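ESX-1 secretion-associated protein EspB (Mycobacterium marinum, PDB 7P0Z) is secreted through the ESX-1 system of mycobacteria and assembles into a seven-subunit ring, probably forming a channel-like structure that may serve in protein transport. Local coordinates at residues Met151-Leu165 with Ala201-Ala215. Numbering follows the deposited sequence.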
ATOM      1  N   MET A 151     -25.216  23.363  12.693  1.00 42.14           N
ATOM      2  CA  MET A 151     -24.053  22.746  12.083  1.00 42.14           C
ATOM      3  C   MET A 151     -23.627  23.488  10.836  1.00 42.14           C
ATOM      4  O   MET A 151     -22.435  23.653  10.584  1.00 42.14           O
ATOM      5  CB  MET A 151     -24.335  21.298  11.739  1.00 42.14           C
ATOM      6  CG  MET A 151     -24.413  20.442  12.935  1.00 42.14           C
ATOM      7  SD  MET A 151     -22.864  19.649  13.294  1.00 42.14           S
ATOM      8  CE  MET A 151     -23.211  19.050  14.935  1.00 42.14           C
ATOM      9  N   VAL A 152     -24.586  23.922  10.031  1.00 40.87           N
ATOM     10  CA  VAL A 152     -24.242  24.627   8.810  1.00 40.87           C
ATOM     11  C   VAL A 152     -23.679  26.001   9.125  1.00 40.87           C
ATOM     12  O   VAL A 152     -22.733  26.453   8.477  1.00 40.87           O
ATOM     13  CB  VAL A 152     -25.461  24.688   7.880  1.00 40.87           C
ATOM     14  CG1 VAL A 152     -25.124  25.428   6.637  1.00 40.87           C
ATOM     15  CG2 VAL A 152     -25.881  23.303   7.527  1.00 40.87           C
ATOM     16  N   ASN A 153     -24.228  26.685  10.127  1.00 40.76           N
ATOM     17  CA  ASN A 153     -23.642  27.959  10.526  1.00 40.76           C
ATOM     18  C   ASN A 153     -22.217  27.773  11.026  1.00 40.76           C
ATOM     19  O   ASN A 153     -21.319  28.546  10.675  1.00 40.76           O
ATOM     20  CB  ASN A 153     -24.493  28.629  11.593  1.00 40.76           C
ATOM     21  CG  ASN A 153     -25.888  28.923  11.119  1.00 40.76           C
ATOM     22  OD1 ASN A 153     -26.136  29.094   9.927  1.00 40.76           O
ATOM     23  ND2 ASN A 153     -26.818  28.980  12.053  1.00 40.76           N
ATOM     24  N   PHE A 154     -22.000  26.748  11.844  1.00 39.25           N
ATOM     25  CA  PHE A 154     -20.673  26.399  12.322  1.00 39.25           C
ATOM     26  C   PHE A 154     -19.718  26.166  11.164  1.00 39.25           C
ATOM     27  O   PHE A 154     -18.602  26.700  11.137  1.00 39.25           O
ATOM     28  CB  PHE A 154     -20.803  25.152  13.186  1.00 39.25           C
ATOM     29  CG  PHE A 154     -19.537  24.683  13.800  1.00 39.25           C
ATOM     30  CD1 PHE A 154     -19.126  25.166  15.017  1.00 39.25           C
ATOM     31  CD2 PHE A 154     -18.771  23.731  13.176  1.00 39.25           C
ATOM     32  CE1 PHE A 154     -17.972  24.722  15.587  1.00 39.25           C
ATOM     33  CE2 PHE A 154     -17.615  23.288  13.739  1.00 39.25           C
ATOM     34  CZ  PHE A 154     -17.213  23.781  14.954  1.00 39.25           C
ATOM     35  N   ALA A 155     -20.143  25.369  10.193  1.00 39.42           N
ATOM     36  CA  ALA A 155     -19.281  25.050   9.068  1.00 39.42           C
ATOM     37  C   ALA A 155     -18.964  26.283   8.242  1.00 39.42           C
ATOM     38  O   ALA A 155     -17.841  26.442   7.769  1.00 39.42           O
ATOM     39  CB  ALA A 155     -19.927  23.981   8.200  1.00 39.42           C
ATOM     40  N   ASP A 156     -19.947  27.151   8.035  1.00 40.56           N
ATOM     41  CA  ASP A 156     -19.690  28.367   7.285  1.00 40.56           C
ATOM     42  C   ASP A 156     -18.654  29.218   7.986  1.00 40.56           C
ATOM     43  O   ASP A 156     -17.724  29.725   7.356  1.00 40.56           O
ATOM     44  CB  ASP A 156     -20.970  29.163   7.099  1.00 40.56           C
ATOM     45  CG  ASP A 156     -21.895  28.533   6.117  1.00 40.56           C
ATOM     46  OD1 ASP A 156     -21.439  27.670   5.342  1.00 40.56           O
ATOM     47  OD2 ASP A 156     -23.087  28.899   6.115  1.00 40.56           O
ATOM     48  N   GLY A 157     -18.811  29.398   9.293  1.00 38.73           N
ATOM     49  CA  GLY A 157     -17.844  30.180  10.028  1.00 38.73           C
ATOM     50  C   GLY A 157     -16.444  29.611   9.920  1.00 38.73           C
ATOM     51  O   GLY A 157     -15.480  30.343   9.696  1.00 38.73           O
ATOM     52  N   TRP A 158     -16.319  28.300  10.034  1.00 38.76           N
ATOM     53  CA  TRP A 158     -14.982  27.742   9.995  1.00 38.76           C
ATOM     54  C   TRP A 158     -14.395  27.721   8.589  1.00 38.76           C
ATOM     55  O   TRP A 158     -13.182  27.852   8.441  1.00 38.76           O
ATOM     56  CB  TRP A 158     -14.976  26.358  10.634  1.00 38.76           C
ATOM     57  CG  TRP A 158     -14.949  26.483  12.106  1.00 38.76           C
ATOM     58  CD1 TRP A 158     -15.980  26.284  12.954  1.00 38.76           C
ATOM     59  CD2 TRP A 158     -13.849  26.898  12.905  1.00 38.76           C
ATOM     60  NE1 TRP A 158     -15.597  26.529  14.235  1.00 38.76           N
ATOM     61  CE2 TRP A 158     -14.286  26.905  14.235  1.00 38.76           C
ATOM     62  CE3 TRP A 158     -12.532  27.255  12.625  1.00 38.76           C
ATOM     63  CZ2 TRP A 158     -13.460  27.257  15.281  1.00 38.76           C
ATOM     64  CZ3 TRP A 158     -11.716  27.599  13.659  1.00 38.76           C
ATOM     65  CH2 TRP A 158     -12.179  27.597  14.978  1.00 38.76           C
ATOM     66  N   ASN A 159     -15.212  27.587   7.548  1.00 38.92           N
ATOM     67  CA  ASN A 159     -14.695  27.751   6.196  1.00 38.92           C
ATOM     68  C   ASN A 159     -14.230  29.173   5.941  1.00 38.92           C
ATOM     69  O   ASN A 159     -13.196  29.391   5.297  1.00 38.92           O
ATOM     70  CB  ASN A 159     -15.742  27.352   5.174  1.00 38.92           C
ATOM     71  CG  ASN A 159     -15.500  26.006   4.611  1.00 38.92           C
ATOM     72  OD1 ASN A 159     -14.379  25.672   4.259  1.00 38.92           O
ATOM     73  ND2 ASN A 159     -16.545  25.213   4.505  1.00 38.92           N
ATOM     74  N   ASN A 160     -14.984  30.154   6.421  1.00 38.81           N
ATOM     75  CA  ASN A 160     -14.528  31.525   6.291  1.00 38.81           C
ATOM     76  C   ASN A 160     -13.198  31.709   6.986  1.00 38.81           C
ATOM     77  O   ASN A 160     -12.308  32.377   6.460  1.00 38.81           O
ATOM     78  CB  ASN A 160     -15.551  32.491   6.859  1.00 38.81           C
ATOM     79  CG  ASN A 160     -16.773  32.580   6.024  1.00 38.81           C
ATOM     80  OD1 ASN A 160     -16.750  32.287   4.841  1.00 38.81           O
ATOM     81  ND2 ASN A 160     -17.864  32.984   6.637  1.00 38.81           N
ATOM     82  N   PHE A 161     -13.045  31.123   8.167  1.00 38.09           N
ATOM     83  CA  PHE A 161     -11.782  31.249   8.873  1.00 38.09           C
ATOM     84  C   PHE A 161     -10.640  30.592   8.110  1.00 38.09           C
ATOM     85  O   PHE A 161      -9.540  31.143   8.042  1.00 38.09           O
ATOM     86  CB  PHE A 161     -11.893  30.663  10.273  1.00 38.09           C
ATOM     87  CG  PHE A 161     -10.756  31.036  11.144  1.00 38.09           C
ATOM     88  CD1 PHE A 161     -10.562  32.349  11.506  1.00 38.09           C
ATOM     89  CD2 PHE A 161      -9.825  30.096  11.525  1.00 38.09           C
ATOM     90  CE1 PHE A 161      -9.496  32.702  12.271  1.00 38.09           C
ATOM     91  CE2 PHE A 161      -8.758  30.452  12.295  1.00 38.09           C
ATOM     92  CZ  PHE A 161      -8.594  31.755  12.669  1.00 38.09           C
ATOM     93  N   ASN A 162     -10.867  29.396   7.580  1.00 38.73           N
ATOM     94  CA  ASN A 162      -9.926  28.755   6.667  1.00 38.73           C
ATOM     95  C   ASN A 162      -9.428  29.719   5.596  1.00 38.73           C
ATOM     96  O   ASN A 162      -8.222  29.929   5.424  1.00 38.73           O
ATOM     97  CB  ASN A 162     -10.616  27.562   6.021  1.00 38.73           C
ATOM     98  CG  ASN A 162      -9.768  26.873   5.002  1.00 38.73           C
ATOM     99  OD1 ASN A 162      -8.559  26.986   4.993  1.00 38.73           O
ATOM    100  ND2 ASN A 162     -10.418  26.226   4.065  1.00 38.73           N
ATOM    101  N   LEU A 163     -10.360  30.306   4.856  1.00 39.48           N
ATOM    102  CA  LEU A 163      -9.961  31.178   3.766  1.00 39.48           C
ATOM    103  C   LEU A 163      -9.230  32.410   4.269  1.00 39.48           C
ATOM    104  O   LEU A 163      -8.250  32.851   3.664  1.00 39.48           O
ATOM    105  CB  LEU A 163     -11.174  31.580   2.946  1.00 39.48           C
ATOM    106  CG  LEU A 163     -11.839  30.410   2.246  1.00 39.48           C
ATOM    107  CD1 LEU A 163     -12.975  30.918   1.405  1.00 39.48           C
ATOM    108  CD2 LEU A 163     -10.839  29.661   1.393  1.00 39.48           C
ATOM    109  N   SER A 164      -9.690  32.987   5.368  1.00 39.12           N
ATOM    110  CA  SER A 164      -9.072  34.217   5.814  1.00 39.12           C
ATOM    111  C   SER A 164      -7.688  33.972   6.400  1.00 39.12           C
ATOM    112  O   SER A 164      -6.834  34.854   6.335  1.00 39.12           O
ATOM    113  CB  SER A 164      -9.988  34.929   6.791  1.00 39.12           C
ATOM    114  OG  SER A 164     -10.204  34.152   7.927  1.00 39.12           O
ATOM    115  N   LEU A 165      -7.437  32.796   6.958  1.00 38.81           N
ATOM    116  CA  LEU A 165      -6.069  32.446   7.308  1.00 38.81           C
ATOM    117  C   LEU A 165      -5.212  32.307   6.067  1.00 38.81           C
ATOM    118  O   LEU A 165      -4.090  32.807   6.020  1.00 38.81           O
ATOM    119  CB  LEU A 165      -6.023  31.151   8.101  1.00 38.81           C
ATOM    120  CG  LEU A 165      -6.459  31.121   9.553  1.00 38.81           C
ATOM    121  CD1 LEU A 165      -6.212  29.728  10.092  1.00 38.81           C
ATOM    122  CD2 LEU A 165      -5.709  32.142  10.350  1.00 38.81           C
ATOM    123  N   ALA A 201      -5.048  26.292   8.971  1.00 38.95           N
ATOM    124  CA  ALA A 201      -6.150  26.517   8.053  1.00 38.95           C
ATOM    125  C   ALA A 201      -6.714  25.200   7.561  1.00 38.95           C
ATOM    126  O   ALA A 201      -7.929  25.043   7.425  1.00 38.95           O
ATOM    127  CB  ALA A 201      -5.688  27.372   6.883  1.00 38.95           C
ATOM    128  N   LYS A 202      -5.840  24.246   7.285  1.00 39.17           N
ATOM    129  CA  LYS A 202      -6.287  22.934   6.859  1.00 39.17           C
ATOM    130  C   LYS A 202      -7.112  22.254   7.943  1.00 39.17           C
ATOM    131  O   LYS A 202      -8.111  21.590   7.658  1.00 39.17           O
ATOM    132  CB  LYS A 202      -5.070  22.112   6.490  1.00 39.17           C
ATOM    133  CG  LYS A 202      -5.352  20.850   5.822  1.00 39.17           C
ATOM    134  CD  LYS A 202      -4.059  20.202   5.479  1.00 39.17           C
ATOM    135  CE  LYS A 202      -3.377  20.901   4.318  1.00 39.17           C
ATOM    136  NZ  LYS A 202      -4.054  20.672   3.020  1.00 39.17           N
ATOM    137  N   LEU A 203      -6.714  22.418   9.197  1.00 39.09           N
ATOM    138  CA  LEU A 203      -7.496  21.865  10.291  1.00 39.09           C
ATOM    139  C   LEU A 203      -8.849  22.546  10.410  1.00 39.09           C
ATOM    140  O   LEU A 203      -9.859  21.893  10.680  1.00 39.09           O
ATOM    141  CB  LEU A 203      -6.727  21.998  11.595  1.00 39.09           C
ATOM    142  CG  LEU A 203      -5.507  21.099  11.692  1.00 39.09           C
ATOM    143  CD1 LEU A 203      -4.846  21.281  13.045  1.00 39.09           C
ATOM    144  CD2 LEU A 203      -5.868  19.672  11.448  1.00 39.09           C
ATOM    145  N   SER A 204      -8.886  23.860  10.239  1.00 39.61           N
ATOM    146  CA  SER A 204     -10.161  24.561  10.214  1.00 39.61           C
ATOM    147  C   SER A 204     -11.056  24.026   9.113  1.00 39.61           C
ATOM    148  O   SER A 204     -12.264  23.849   9.304  1.00 39.61           O
ATOM    149  CB  SER A 204      -9.930  26.053  10.012  1.00 39.61           C
ATOM    150  OG  SER A 204      -8.979  26.542  10.922  1.00 39.61           O
ATOM    151  N   ALA A 205     -10.479  23.784   7.946  1.00 38.95           N
ATOM    152  CA  ALA A 205     -11.254  23.230   6.854  1.00 38.95           C
ATOM    153  C   ALA A 205     -11.806  21.868   7.219  1.00 38.95           C
ATOM    154  O   ALA A 205     -12.963  21.569   6.933  1.00 38.95           O
ATOM    155  CB  ALA A 205     -10.405  23.140   5.597  1.00 38.95           C
ATOM    156  N   SER A 206     -10.994  21.026   7.835  1.00 39.07           N
ATOM    157  CA  SER A 206     -11.473  19.706   8.197  1.00 39.07           C
ATOM    158  C   SER A 206     -12.575  19.793   9.241  1.00 39.07           C
ATOM    159  O   SER A 206     -13.500  18.976   9.251  1.00 39.07           O
ATOM    160  CB  SER A 206     -10.315  18.857   8.690  1.00 39.07           C
ATOM    161  OG  SER A 206     -10.121  19.032  10.068  1.00 39.07           O
ATOM    162  N   LEU A 207     -12.498  20.788  10.105  1.00 39.37           N
ATOM    163  CA  LEU A 207     -13.556  21.023  11.068  1.00 39.37           C
ATOM    164  C   LEU A 207     -14.870  21.341  10.365  1.00 39.37           C
ATOM    165  O   LEU A 207     -15.918  20.750  10.658  1.00 39.37           O
ATOM    166  CB  LEU A 207     -13.133  22.172  11.962  1.00 39.37           C
ATOM    167  CG  LEU A 207     -13.811  22.378  13.287  1.00 39.37           C
ATOM    168  CD1 LEU A 207     -13.468  21.200  14.169  1.00 39.37           C
ATOM    169  CD2 LEU A 207     -13.312  23.654  13.884  1.00 39.37           C
ATOM    170  N   ALA A 208     -14.825  22.273   9.420  1.00 39.04           N
ATOM    171  CA  ALA A 208     -16.034  22.618   8.685  1.00 39.04           C
ATOM    172  C   ALA A 208     -16.535  21.433   7.881  1.00 39.04           C
ATOM    173  O   ALA A 208     -17.743  21.223   7.745  1.00 39.04           O
ATOM    174  CB  ALA A 208     -15.780  23.812   7.775  1.00 39.04           C
ATOM    175  N   LYS A 209     -15.616  20.651   7.344  1.00 39.23           N
ATOM    176  CA  LYS A 209     -15.990  19.481   6.580  1.00 39.23           C
ATOM    177  C   LYS A 209     -16.756  18.487   7.436  1.00 39.23           C
ATOM    178  O   LYS A 209     -17.764  17.931   7.001  1.00 39.23           O
ATOM    179  CB  LYS A 209     -14.740  18.851   5.991  1.00 39.23           C
ATOM    180  CG  LYS A 209     -15.022  17.696   5.137  1.00 39.23           C
ATOM    181  CD  LYS A 209     -13.775  17.047   4.649  1.00 39.23           C
ATOM    182  CE  LYS A 209     -14.121  15.789   3.894  1.00 39.23           C
ATOM    183  NZ  LYS A 209     -12.926  15.038   3.448  1.00 39.23           N
ATOM    184  N   GLN A 210     -16.301  18.264   8.664  1.00 39.80           N
ATOM    185  CA  GLN A 210     -17.022  17.375   9.559  1.00 39.80           C
ATOM    186  C   GLN A 210     -18.401  17.916   9.896  1.00 39.80           C
ATOM    187  O   GLN A 210     -19.371  17.158   9.977  1.00 39.80           O
ATOM    188  CB  GLN A 210     -16.231  17.151  10.833  1.00 39.80           C
ATOM    189  CG  GLN A 210     -15.053  16.265  10.686  1.00 39.80           C
ATOM    190  CD  GLN A 210     -14.395  16.042  12.006  1.00 39.80           C
ATOM    191  OE1 GLN A 210     -14.457  16.889  12.876  1.00 39.80           O
ATOM    192  NE2 GLN A 210     -13.787  14.889  12.183  1.00 39.80           N
ATOM    193  N   ALA A 211     -18.508  19.216  10.130  1.00 40.00           N
ATOM    194  CA  ALA A 211     -19.827  19.763  10.421  1.00 40.00           C
ATOM    195  C   ALA A 211     -20.783  19.579   9.243  1.00 40.00           C
ATOM    196  O   ALA A 211     -21.950  19.209   9.424  1.00 40.00           O
ATOM    197  CB  ALA A 211     -19.711  21.232  10.795  1.00 40.00           C
ATOM    198  N   ASN A 212     -20.302  19.827   8.031  1.00 39.93           N
ATOM    199  CA  ASN A 212     -21.128  19.605   6.857  1.00 39.93           C
ATOM    200  C   ASN A 212     -21.519  18.149   6.739  1.00 39.93           C
ATOM    201  O   ASN A 212     -22.642  17.826   6.341  1.00 39.93           O
ATOM    202  CB  ASN A 212     -20.395  20.054   5.605  1.00 39.93           C
ATOM    203  CG  ASN A 212     -20.523  21.513   5.371  1.00 39.93           C
ATOM    204  OD1 ASN A 212     -21.565  22.090   5.624  1.00 39.93           O
ATOM    205  ND2 ASN A 212     -19.470  22.129   4.882  1.00 39.93           N
ATOM    206  N   PHE A 213     -20.598  17.261   7.065  1.00 40.17           N
ATOM    207  CA  PHE A 213     -20.888  15.844   7.037  1.00 40.17           C
ATOM    208  C   PHE A 213     -22.019  15.500   7.989  1.00 40.17           C
ATOM    209  O   PHE A 213     -22.882  14.683   7.670  1.00 40.17           O
ATOM    210  CB  PHE A 213     -19.632  15.083   7.403  1.00 40.17           C
ATOM    211  CG  PHE A 213     -19.796  13.629   7.391  1.00 40.17           C
ATOM    212  CD1 PHE A 213     -19.613  12.920   6.236  1.00 40.17           C
ATOM    213  CD2 PHE A 213     -20.153  12.957   8.533  1.00 40.17           C
ATOM    214  CE1 PHE A 213     -19.755  11.576   6.226  1.00 40.17           C
ATOM    215  CE2 PHE A 213     -20.308  11.614   8.517  1.00 40.17           C
ATOM    216  CZ  PHE A 213     -20.104  10.921   7.366  1.00 40.17           C
ATOM    217  N   MET A 214     -22.017  16.099   9.171  1.00 42.20           N
ATOM    218  CA  MET A 214     -23.080  15.831  10.123  1.00 42.20           C
ATOM    219  C   MET A 214     -24.421  16.324   9.611  1.00 42.20           C
ATOM    220  O   MET A 214     -25.441  15.651   9.768  1.00 42.20           O
ATOM    221  CB  MET A 214     -22.762  16.463  11.467  1.00 42.20           C
ATOM    222  CG  MET A 214     -21.801  15.648  12.282  1.00 42.20           C
ATOM    223  SD  MET A 214     -22.278  13.925  12.454  1.00 42.20           S
ATOM    224  CE  MET A 214     -23.837  14.072  13.313  1.00 42.20           C
ATOM    225  N   ALA A 215     -24.441  17.498   8.997  1.00 42.31           N
ATOM    226  CA  ALA A 215     -25.692  17.982   8.428  1.00 42.31           C
ATOM    227  C   ALA A 215     -26.211  17.049   7.333  1.00 42.31           C
ATOM    228  O   ALA A 215     -27.407  16.722   7.289  1.00 42.31           O
ATOM    229  CB  ALA A 215     -25.501  19.394   7.896  1.00 42.31           C
TER
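Segments 151-165 and 201-215, parts of helices 149-166 and 181-224, run antiparallel, their axes 8.0 Å apart at closest approach and their directions 161° apart. Small residues permit this closeness: at Ala155 and Ala208 the CA atoms are 4.1 Å from each other, and the lone methyl of Ala208 fits directly against the backbone of the other helix, CB 3.3 Å from Ala155 O. Ala211 continues the small surface, its CB touching both Ala155 CB and the edge of the Phe154 ring, at Phe154 CD2 (3.6 Å). Both helices belong to the PPE domain; helix 42-81, from the PE domain, packs against the same contact through Leu51, Ser54 and Leu62, joining the PE and PPE parts in one elongated helical bundle.

Along one flank stand the aromatic side chains of Phe154, Trp158 and Phe161. Leu207 sets its CD2 methyl over one face of the Trp158 indole in a CH-pi contact, 3.4 Å from the centroid of the five-membered ring and 13° off its normal. CG anti to the backbone N (chi1 -162°) sends the branch toward two rings, for CG itself meets Phe154 CE2 at 3.9 Å. Trp158 CD1 in turn sits over the centre of the Phe154 ring. Ser204 is a knob among Trp158, Phe161, Asn162 and Leu165; serine suits this hole because it is small and its buried OG is satisfied by Met200 O. At the other end the flexible thioether of Met151 bends until SD rests 3.7 Å from Met214 CB.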